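Local coordinates for spore coat polysaccharide biosynthesis protein SpsE (Bacillus subtilis, PDB 1VLI), which probably acts as a sialic acid synthase-like (N-acylneuraminate-9-phosphate synthase) enzyme in the making of spore coat polysaccharide, at residues Pro28-Ala33 and Ala58-Phe63; Ser164-Glu169 and Cys193-Pro198; Ala189-Val194 and Leu244-Phe249. All blocks are in the same frame, centred on the assembly; numbering follows the deposited sequence.

Contact 1. Residues Pro28-Ala33 and Ala58-Phe63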
loop_
_atom_site.group_PDB
_atom_site.type_symbol
_atom_site.label_atom_id
_atom_site.label_comp_id
_atom_site.label_asym_id
_atom_site.label_seq_id
_atom_site.Cartn_x
_atom_site.Cartn_y
_atom_site.Cartn_z
ATOM N N PRO A 28 15.915 9.385 -11.318
ATOM C CA PRO A 28 16.039 9.830 -9.917
ATOM C C PRO A 28 15.111 9.021 -8.996
ATOM O O PRO A 28 14.060 8.560 -9.449
ATOM C CB PRO A 28 15.541 11.287 -9.964
ATOM C CG PRO A 28 15.649 11.688 -11.385
ATOM C CD PRO A 28 15.418 10.467 -12.203
ATOM N N VAL A 29 15.491 8.838 -7.727
ATOM C CA VAL A 29 14.609 8.202 -6.752
ATOM C C VAL A 29 13.283 8.962 -6.693
ATOM O O VAL A 29 13.273 10.188 -6.681
ATOM C CB VAL A 29 15.278 8.080 -5.355
ATOM C CG1 VAL A 29 14.307 7.437 -4.322
ATOM C CG2 VAL A 29 16.546 7.203 -5.456
ATOM N N PHE A 30 12.171 8.229 -6.697
ATOM C CA PHE A 30 10.831 8.833 -6.654
ATOM C C PHE A 30 10.387 8.907 -5.194
ATOM O O PHE A 30 10.228 7.854 -4.513
ATOM C CB PHE A 30 9.851 8.006 -7.492
ATOM C CG PHE A 30 8.509 8.659 -7.686
ATOM C CD1 PHE A 30 8.294 9.583 -8.703
ATOM C CD2 PHE A 30 7.451 8.323 -6.852
ATOM C CE1 PHE A 30 7.020 10.205 -8.860
ATOM C CE2 PHE A 30 6.209 8.888 -6.999
ATOM C CZ PHE A 30 5.988 9.863 -8.014
ATOM N N ILE A 31 10.209 10.145 -4.713
ATOM C CA ILE A 31 9.926 10.401 -3.287
ATOM C C ILE A 31 8.484 10.728 -3.010
ATOM O O ILE A 31 7.922 11.711 -3.554
ATOM C CB ILE A 31 10.846 11.506 -2.690
ATOM C CG1 ILE A 31 12.300 11.215 -2.983
ATOM C CG2 ILE A 31 10.614 11.647 -1.180
ATOM C CD1 ILE A 31 13.244 12.340 -2.696
ATOM N N ILE A 32 7.890 9.911 -2.142
ATOM C CA ILE A 32 6.472 10.036 -1.777
ATOM C C ILE A 32 6.363 10.555 -0.349
ATOM O O ILE A 32 6.754 9.862 0.603
ATOM C CB ILE A 32 5.813 8.702 -1.888
ATOM C CG1 ILE A 32 6.042 8.094 -3.273
ATOM C CG2 ILE A 32 4.327 8.749 -1.605
ATOM C CD1 ILE A 32 5.710 6.558 -3.315
ATOM N N ALA A 33 5.860 11.787 -0.195
ATOM C CA ALA A 33 5.552 12.271 1.143
ATOM C C ALA A 33 4.151 11.814 1.530
ATOM O O ALA A 33 3.182 12.112 0.832
ATOM C CB ALA A 33 5.681 13.750 1.210
ATOM N N ALA A 58 9.780 16.813 -2.566
ATOM C CA ALA A 58 9.184 15.513 -2.811
ATOM C C ALA A 58 8.538 15.446 -4.201
ATOM O O ALA A 58 8.207 16.481 -4.798
ATOM C CB ALA A 58 8.187 15.208 -1.731
ATOM N N ASP A 59 8.360 14.235 -4.711
ATOM C CA ASP A 59 7.793 14.023 -6.039
ATOM C C ASP A 59 6.295 13.888 -5.991
ATOM O O ASP A 59 5.588 14.227 -6.946
ATOM C CB ASP A 59 8.366 12.741 -6.640
ATOM C CG ASP A 59 9.785 12.919 -7.068
ATOM O OD1 ASP A 59 9.995 13.790 -7.953
ATOM O OD2 ASP A 59 10.757 12.281 -6.561
ATOM N N ALA A 60 5.819 13.351 -4.878
ATOM C CA ALA A 60 4.442 12.912 -4.753
ATOM C C ALA A 60 4.006 13.250 -3.353
ATOM O O ALA A 60 4.844 13.331 -2.438
ATOM C CB ALA A 60 4.338 11.376 -4.979
ATOM N N VAL A 61 2.701 13.431 -3.181
ATOM C CA VAL A 61 2.134 13.614 -1.859
ATOM C C VAL A 61 0.974 12.666 -1.792
ATOM O O VAL A 61 0.174 12.573 -2.735
ATOM C CB VAL A 61 1.686 15.080 -1.597
ATOM C CG1 VAL A 61 0.574 15.473 -2.565
ATOM C CG2 VAL A 61 1.244 15.271 -0.120
ATOM N N LYS A 62 0.900 11.923 -0.692
ATOM C CA LYS A 62 -0.079 10.868 -0.570
ATOM C C LYS A 62 -1.068 11.104 0.583
ATOM O O LYS A 62 -0.632 11.315 1.735
ATOM C CB LYS A 62 0.644 9.539 -0.406
ATOM C CG LYS A 62 -0.295 8.461 0.089
ATOM C CD LYS A 62 -0.199 7.250 -0.740
ATOM C CE LYS A 62 0.846 6.289 -0.121
ATOM N NZ LYS A 62 0.404 5.778 1.200
ATOM N N PHE A 63 -2.376 11.049 0.260
ATOM C CA PHE A 63 -3.489 11.196 1.219
ATOM C C PHE A 63 -4.350 9.936 1.300
ATOM O O PHE A 63 -4.569 9.254 0.291
ATOM C CB PHE A 63 -4.400 12.372 0.823
ATOM C CG PHE A 63 -3.779 13.732 1.082
ATOM C CD1 PHE A 63 -3.913 14.351 2.328
ATOM C CD2 PHE A 63 -3.044 14.374 0.096
ATOM C CE1 PHE A 63 -3.321 15.567 2.589
ATOM C CE2 PHE A 63 -2.441 15.618 0.352
ATOM C CZ PHE A 63 -2.578 16.208 1.605
#

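Contact 2. Residues Ser164-Glu169 and Cys193-Pro198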
loop_
_atom_site.group_PDB
_atom_site.type_symbol
_atom_site.label_atom_id
_atom_site.label_comp_id
_atom_site.label_asym_id
_atom_site.label_seq_id
_atom_site.Cartn_x
_atom_site.Cartn_y
_atom_site.Cartn_z
ATOM N N SER A 164 2.873 -2.844 -1.427
ATOM C CA SER A 164 3.701 -2.921 -0.266
ATOM C C SER A 164 3.774 -4.364 0.222
ATOM O O SER A 164 2.939 -5.193 -0.127
ATOM C CB SER A 164 3.143 -1.987 0.784
ATOM O OG SER A 164 3.710 -0.690 0.617
ATOM N N THR A 165 4.769 -4.677 1.024
ATOM C CA THR A 165 5.001 -6.076 1.374
ATOM C C THR A 165 5.269 -6.358 2.853
ATOM O O THR A 165 6.015 -7.306 3.169
ATOM C CB THR A 165 6.183 -6.620 0.549
ATOM O OG1 THR A 165 7.368 -5.898 0.895
ATOM C CG2 THR A 165 5.998 -6.350 -0.962
ATOM N N ALA A 166 4.688 -5.574 3.765
ATOM C CA ALA A 166 4.925 -5.820 5.192
ATOM C C ALA A 166 4.454 -7.208 5.561
ATOM O O ALA A 166 3.324 -7.606 5.224
ATOM C CB ALA A 166 4.238 -4.804 6.064
ATOM N N GLY A 167 5.323 -7.952 6.240
ATOM C CA GLY A 167 4.973 -9.295 6.733
ATOM C C GLY A 167 4.818 -10.400 5.690
ATOM O O GLY A 167 4.341 -11.489 6.019
ATOM N N ALA A 168 5.240 -10.126 4.450
ATOM C CA ALA A 168 5.031 -11.026 3.320
ATOM C C ALA A 168 6.227 -11.938 3.211
ATOM O O ALA A 168 7.311 -11.597 3.667
ATOM C CB ALA A 168 4.860 -10.242 2.026
ATOM N N GLU A 169 6.024 -13.100 2.614
ATOM C CA GLU A 169 7.136 -13.917 2.201
ATOM C C GLU A 169 7.249 -13.821 0.693
ATOM O O GLU A 169 6.422 -13.165 0.037
ATOM C CB GLU A 169 6.931 -15.331 2.687
ATOM C CG GLU A 169 6.857 -15.334 4.193
ATOM C CD GLU A 169 7.276 -16.649 4.774
ATOM O OE1 GLU A 169 6.685 -17.684 4.406
ATOM O OE2 GLU A 169 8.201 -16.637 5.598
ATOM N N CYS A 193 8.913 -2.978 3.456
ATOM C CA CYS A 193 8.180 -2.244 4.445
ATOM C C CYS A 193 8.076 -3.026 5.743
ATOM O O CYS A 193 7.961 -4.241 5.711
ATOM C CB CYS A 193 6.776 -2.054 3.871
ATOM S SG CYS A 193 5.733 -1.107 4.933
ATOM N N VAL A 194 8.072 -2.330 6.877
ATOM C CA VAL A 194 7.777 -2.939 8.192
ATOM C C VAL A 194 6.477 -2.365 8.807
ATOM O O VAL A 194 6.345 -1.141 8.959
ATOM C CB VAL A 194 8.916 -2.674 9.175
ATOM C CG1 VAL A 194 8.724 -3.475 10.443
ATOM C CG2 VAL A 194 10.261 -2.972 8.531
ATOM N N ALA A 195 5.529 -3.230 9.181
ATOM C CA ALA A 195 4.174 -2.768 9.596
ATOM C C ALA A 195 4.077 -2.087 10.968
ATOM O O ALA A 195 3.094 -1.393 11.251
ATOM C CB ALA A 195 3.118 -3.889 9.465
ATOM N N LYS A 196 5.088 -2.280 11.807
ATOM C CA LYS A 196 5.225 -1.499 13.031
ATOM C C LYS A 196 5.431 0.003 12.744
ATOM O O LYS A 196 6.119 0.380 11.799
ATOM C CB LYS A 196 6.376 -2.051 13.873
ATOM C CG LYS A 196 6.451 -1.498 15.298
ATOM C CD LYS A 196 5.201 -1.812 16.142
ATOM C CE LYS A 196 5.379 -1.327 17.580
ATOM N NZ LYS A 196 4.194 -1.667 18.408
ATOM N N TYR A 197 4.811 0.853 13.555
ATOM C CA TYR A 197 5.012 2.289 13.442
ATOM C C TYR A 197 5.035 2.918 14.843
ATOM O O TYR A 197 4.053 2.808 15.584
ATOM C CB TYR A 197 3.947 2.938 12.534
ATOM C CG TYR A 197 4.086 4.457 12.378
ATOM C CD1 TYR A 197 5.024 5.020 11.495
ATOM C CD2 TYR A 197 3.267 5.336 13.108
ATOM C CE1 TYR A 197 5.151 6.417 11.354
ATOM C CE2 TYR A 197 3.382 6.730 12.969
ATOM C CZ TYR A 197 4.324 7.257 12.094
ATOM O OH TYR A 197 4.429 8.623 11.969
ATOM N N PRO A 198 6.154 3.545 15.222
ATOM C CA PRO A 198 7.361 3.580 14.403
ATOM C C PRO A 198 8.155 2.262 14.480
ATOM O O PRO A 198 7.959 1.458 15.410
ATOM C CB PRO A 198 8.163 4.730 15.019
ATOM C CG PRO A 198 7.780 4.700 16.454
ATOM C CD PRO A 198 6.335 4.271 16.491
#

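Contact 3. Residues Ala189-Val194 and Leu244-Phe249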
loop_
_atom_site.group_PDB
_atom_site.type_symbol
_atom_site.label_atom_id
_atom_site.label_comp_id
_atom_site.label_asym_id
_atom_site.label_seq_id
_atom_site.Cartn_x
_atom_site.Cartn_y
_atom_site.Cartn_z
ATOM N N ALA A 189 5.826 -1.582 -9.137
ATOM C CA ALA A 189 6.850 -1.224 -8.137
ATOM C C ALA A 189 6.479 -1.966 -6.857
ATOM O O ALA A 189 5.294 -2.026 -6.494
ATOM C CB ALA A 189 6.912 0.272 -7.883
ATOM N N ILE A 190 7.485 -2.509 -6.179
ATOM C CA ILE A 190 7.269 -3.366 -4.999
ATOM C C ILE A 190 7.970 -2.675 -3.841
ATOM O O ILE A 190 9.161 -2.445 -3.924
ATOM C CB ILE A 190 7.909 -4.761 -5.244
ATOM C CG1 ILE A 190 7.330 -5.404 -6.517
ATOM C CG2 ILE A 190 7.723 -5.679 -4.022
ATOM C CD1 ILE A 190 7.799 -6.814 -6.791
HETATM N N MSE A 191 7.238 -2.307 -2.784
HETATM C CA MSE A 191 7.857 -1.629 -1.645
HETATM C C MSE A 191 8.181 -2.649 -0.552
HETATM O O MSE A 191 7.336 -3.425 -0.167
HETATM C CB MSE A 191 6.962 -0.561 -1.060
HETATM C CG MSE A 191 6.346 0.449 -2.098
HETATM SE SE MSE A 191 7.705 1.568 -2.871
HETATM C CE MSE A 191 7.891 2.874 -1.431
ATOM N N HIS A 192 9.399 -2.629 -0.051
ATOM C CA HIS A 192 9.722 -3.296 1.200
ATOM C C HIS A 192 9.262 -2.396 2.319
ATOM O O HIS A 192 9.274 -1.184 2.172
ATOM C CB HIS A 192 11.232 -3.537 1.305
ATOM C CG HIS A 192 11.670 -4.026 2.648
ATOM N ND1 HIS A 192 11.096 -5.121 3.266
ATOM C CD2 HIS A 192 12.629 -3.577 3.489
ATOM C CE1 HIS A 192 11.698 -5.330 4.422
ATOM N NE2 HIS A 192 12.635 -4.415 4.577
ATOM N N CYS A 193 8.913 -2.978 3.456
ATOM C CA CYS A 193 8.180 -2.244 4.445
ATOM C C CYS A 193 8.076 -3.026 5.743
ATOM O O CYS A 193 7.961 -4.241 5.711
ATOM C CB CYS A 193 6.776 -2.054 3.871
ATOM S SG CYS A 193 5.733 -1.107 4.933
ATOM N N VAL A 194 8.072 -2.330 6.877
ATOM C CA VAL A 194 7.777 -2.939 8.192
ATOM C C VAL A 194 6.477 -2.365 8.807
ATOM O O VAL A 194 6.345 -1.141 8.959
ATOM C CB VAL A 194 8.916 -2.674 9.175
ATOM C CG1 VAL A 194 8.724 -3.475 10.443
ATOM C CG2 VAL A 194 10.261 -2.972 8.531
ATOM N N LEU A 244 12.235 4.149 -5.039
ATOM C CA LEU A 244 11.225 4.968 -4.407
ATOM C C LEU A 244 11.376 4.859 -2.906
ATOM O O LEU A 244 11.825 3.808 -2.370
ATOM C CB LEU A 244 9.811 4.533 -4.765
ATOM C CG LEU A 244 9.376 3.983 -6.126
ATOM C CD1 LEU A 244 9.912 2.542 -6.290
ATOM C CD2 LEU A 244 7.899 3.955 -6.076
ATOM N N ILE A 245 11.021 5.962 -2.237
ATOM C CA ILE A 245 11.038 6.079 -0.775
ATOM C C ILE A 245 9.729 6.699 -0.381
ATOM O O ILE A 245 9.329 7.715 -0.959
ATOM C CB ILE A 245 12.198 6.991 -0.267
ATOM C CG1 ILE A 245 13.578 6.483 -0.673
ATOM C CG2 ILE A 245 12.147 7.205 1.260
ATOM C CD1 ILE A 245 13.965 5.009 -0.092
ATOM N N GLU A 246 9.076 6.108 0.609
ATOM C CA GLU A 246 7.870 6.680 1.189
ATOM C C GLU A 246 8.168 6.979 2.674
ATOM O O GLU A 246 8.724 6.119 3.391
ATOM C CB GLU A 246 6.735 5.680 1.045
ATOM C CG GLU A 246 5.329 6.205 1.267
ATOM C CD GLU A 246 4.283 5.093 1.201
ATOM O OE1 GLU A 246 4.619 3.943 0.802
ATOM O OE2 GLU A 246 3.113 5.362 1.561
ATOM N N LYS A 247 7.848 8.206 3.114
ATOM C CA LYS A 247 7.973 8.595 4.526
ATOM C C LYS A 247 6.775 9.438 4.940
ATOM O O LYS A 247 6.319 10.286 4.148
ATOM C CB LYS A 247 9.259 9.405 4.736
ATOM C CG LYS A 247 9.720 9.584 6.190
ATOM C CD LYS A 247 10.670 8.502 6.643
ATOM C CE LYS A 247 11.504 8.968 7.836
ATOM N NZ LYS A 247 12.312 7.838 8.394
ATOM N N HIS A 248 6.266 9.204 6.160
ATOM C CA HIS A 248 5.198 10.042 6.729
ATOM C C HIS A 248 5.754 11.417 7.090
ATOM O O HIS A 248 6.912 11.536 7.547
ATOM C CB HIS A 248 4.594 9.440 7.987
ATOM C CG HIS A 248 3.883 8.144 7.760
ATOM N ND1 HIS A 248 2.534 7.993 7.983
ATOM C CD2 HIS A 248 4.335 6.935 7.340
ATOM C CE1 HIS A 248 2.181 6.748 7.706
ATOM N NE2 HIS A 248 3.255 6.084 7.315
ATOM N N PHE A 249 4.932 12.446 6.861
ATOM C CA PHE A 249 5.242 13.775 7.332
ATOM C C PHE A 249 4.006 14.462 7.903
ATOM O O PHE A 249 2.872 14.080 7.619
ATOM C CB PHE A 249 5.878 14.621 6.227
ATOM C CG PHE A 249 4.893 15.239 5.269
ATOM C CD1 PHE A 249 4.230 14.453 4.338
ATOM C CD2 PHE A 249 4.662 16.615 5.281
ATOM C CE1 PHE A 249 3.343 15.004 3.440
ATOM C CE2 PHE A 249 3.769 17.204 4.379
ATOM C CZ PHE A 249 3.099 16.405 3.458
#

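Contact 1. Residues Pro28-Ala33 and Ala58-Phe63
D59 meets the strand beginning at F30 with both its side chain and its backbone. Its OD2 accepts a hydrogen bond from I31 N at 2.9 Å, nearly straight (168°) and using the lone pair turned away from OD1. The D59 CB carbon lies over one face of the F30 ring, 3.9 Å from the ring centroid and offset toward the rim, a CH-pi contact; the carboxylate plane beyond CB lies 10° from that of the ring. A chi1 of -73° sets CG beside the D59 backbone N, which puts OD2 within bonding distance of I31 N. The I31 O atom is gripped twice, by D59 N at 2.8 Å and by A60 N at 3.0 Å. From there the parallel ladder runs on: A33 N donates to A60 O at 2.9 Å, and K62 N to A33 O at 2.8 Å. This is the pairing of the two strands of a right-handed beta-alpha-beta unit, strand 30-36, helix 43-56 and strand 60-63, in a TIM barrel. On the I32 side of the sheet, I32 CG1 packs against A60 CB, and I32 CG2 lies 4.0 Å from K62 CB; the A60 methyl also reaches F30 CE2 at 3.7 Å. On the other side A33 CB meets A58 CB. Farther out, K21 and R277 form salt bridges to OD1 and OD2 of D59, fixing the carboxylate that receives I31 N, while the bent chain of K62 carries NZ to a salt bridge with E246.

Contact 2. Residues Ser164-Glu169 and Cys193-Pro198
Two loops at the C-terminal ends of neighbouring barrel strands, the end of a TIM barrel where active sites of this fold lie, meet here through A166 and C193. The 164-169 loop follows strand 161-164 and makes a type II turn from T165 to A168, closed by A168 N donating to T165 O at 3.2 Å; G167 occupies the turn position with positive phi. A166, at the preceding corner, directs its methyl at the other loop. A166 CB touches A195 CB at 3.7 Å, methyl against methyl, and lies 4.1 Å from C193 SG. The thiol is placed there by a chi1 of -178°, which sets SG anti to the backbone N. No hydrogen bond crosses between the loops; their closest polar feature is a CA-H...O contact from A166 CA to C193 O at 3.5 Å. The backbone of A166 is held from other directions, its N by S142 OG and its O by Y315 OH, which probably steadies the turn that presents the methyl. T165 OG1 is bonded to M191 O on strand 188-193, tying the first loop to the strand from which the second emerges, and C193 SG lies near the zinc ion. Beyond the turn, E169 stands at the N-cap position of helix 170-181, A195 packs on I310 of helix 310-313, and C193 rests on S224 of strand 220-225.

Contact 3. Residues Ala189-Val194 and Leu244-Phe249
Strands 189-193 and 244-248 run in the same general direction at 48°, their axes 8.6 Å apart at the closest, too far for backbone pairing because strand 220-225 lies between them in the sheet. Side chains alone span the distance. The selenomethionine M191 does most of this: its SE atom sits 4.0 Å from L244 CD2 and 4.1 Å from L244 CB, while its terminal CE continues to E246 CB at 3.9 Å. Bends at chi2 (-68°) and chi3 (-80°) kink the chain, laying SE against L244 and turning CE toward E246, the next inward-facing residue along the strand. M191 crosses both L244 and E246 at about a right angle. Two residues earlier on its strand, A189 CB meets the other leucine branch, L244 CD1, at 4.1 Å, and L244 is thereby shared between A189 and M191. The methyl of M191 also comes within 4.1 Å of E246 OE1, but the carboxylate has its polar partners outside the pair, S224 OG for OE1 and K62 for the other oxygen. Those two partners probably fix the rotation of the acid group beside the apolar selenomethionine. H248, two residues farther along the strand, joins H226 in binding the zinc ion. Alternate residues of non-adjacent strands meeting inside the ring of strands, apolar toward the N-terminal ends of the strands and polar toward the C-terminal ends where the zinc ion is bound, are the layered interior of a TIM barrel.

All three contacts belong to one parallel eight-stranded barrel, and along the chain contact 1 closes before either of the others opens. Contacts 2 and 3 share C193 and V194, and the centre of contact 3 lies about 10 Å from those of contacts 1 and 2, which are themselves about 19 Å apart and do not touch. Contact 3 is therefore the bridge: its strand 244-248 is the sheet neighbour of strand 30-36 in contact 1, and its strand 188-193 runs directly into the second loop of contact 2. Contacts 2 and 3 border the zinc site, while contact 1, otherwise ordinary strand pairing, approaches it through K62.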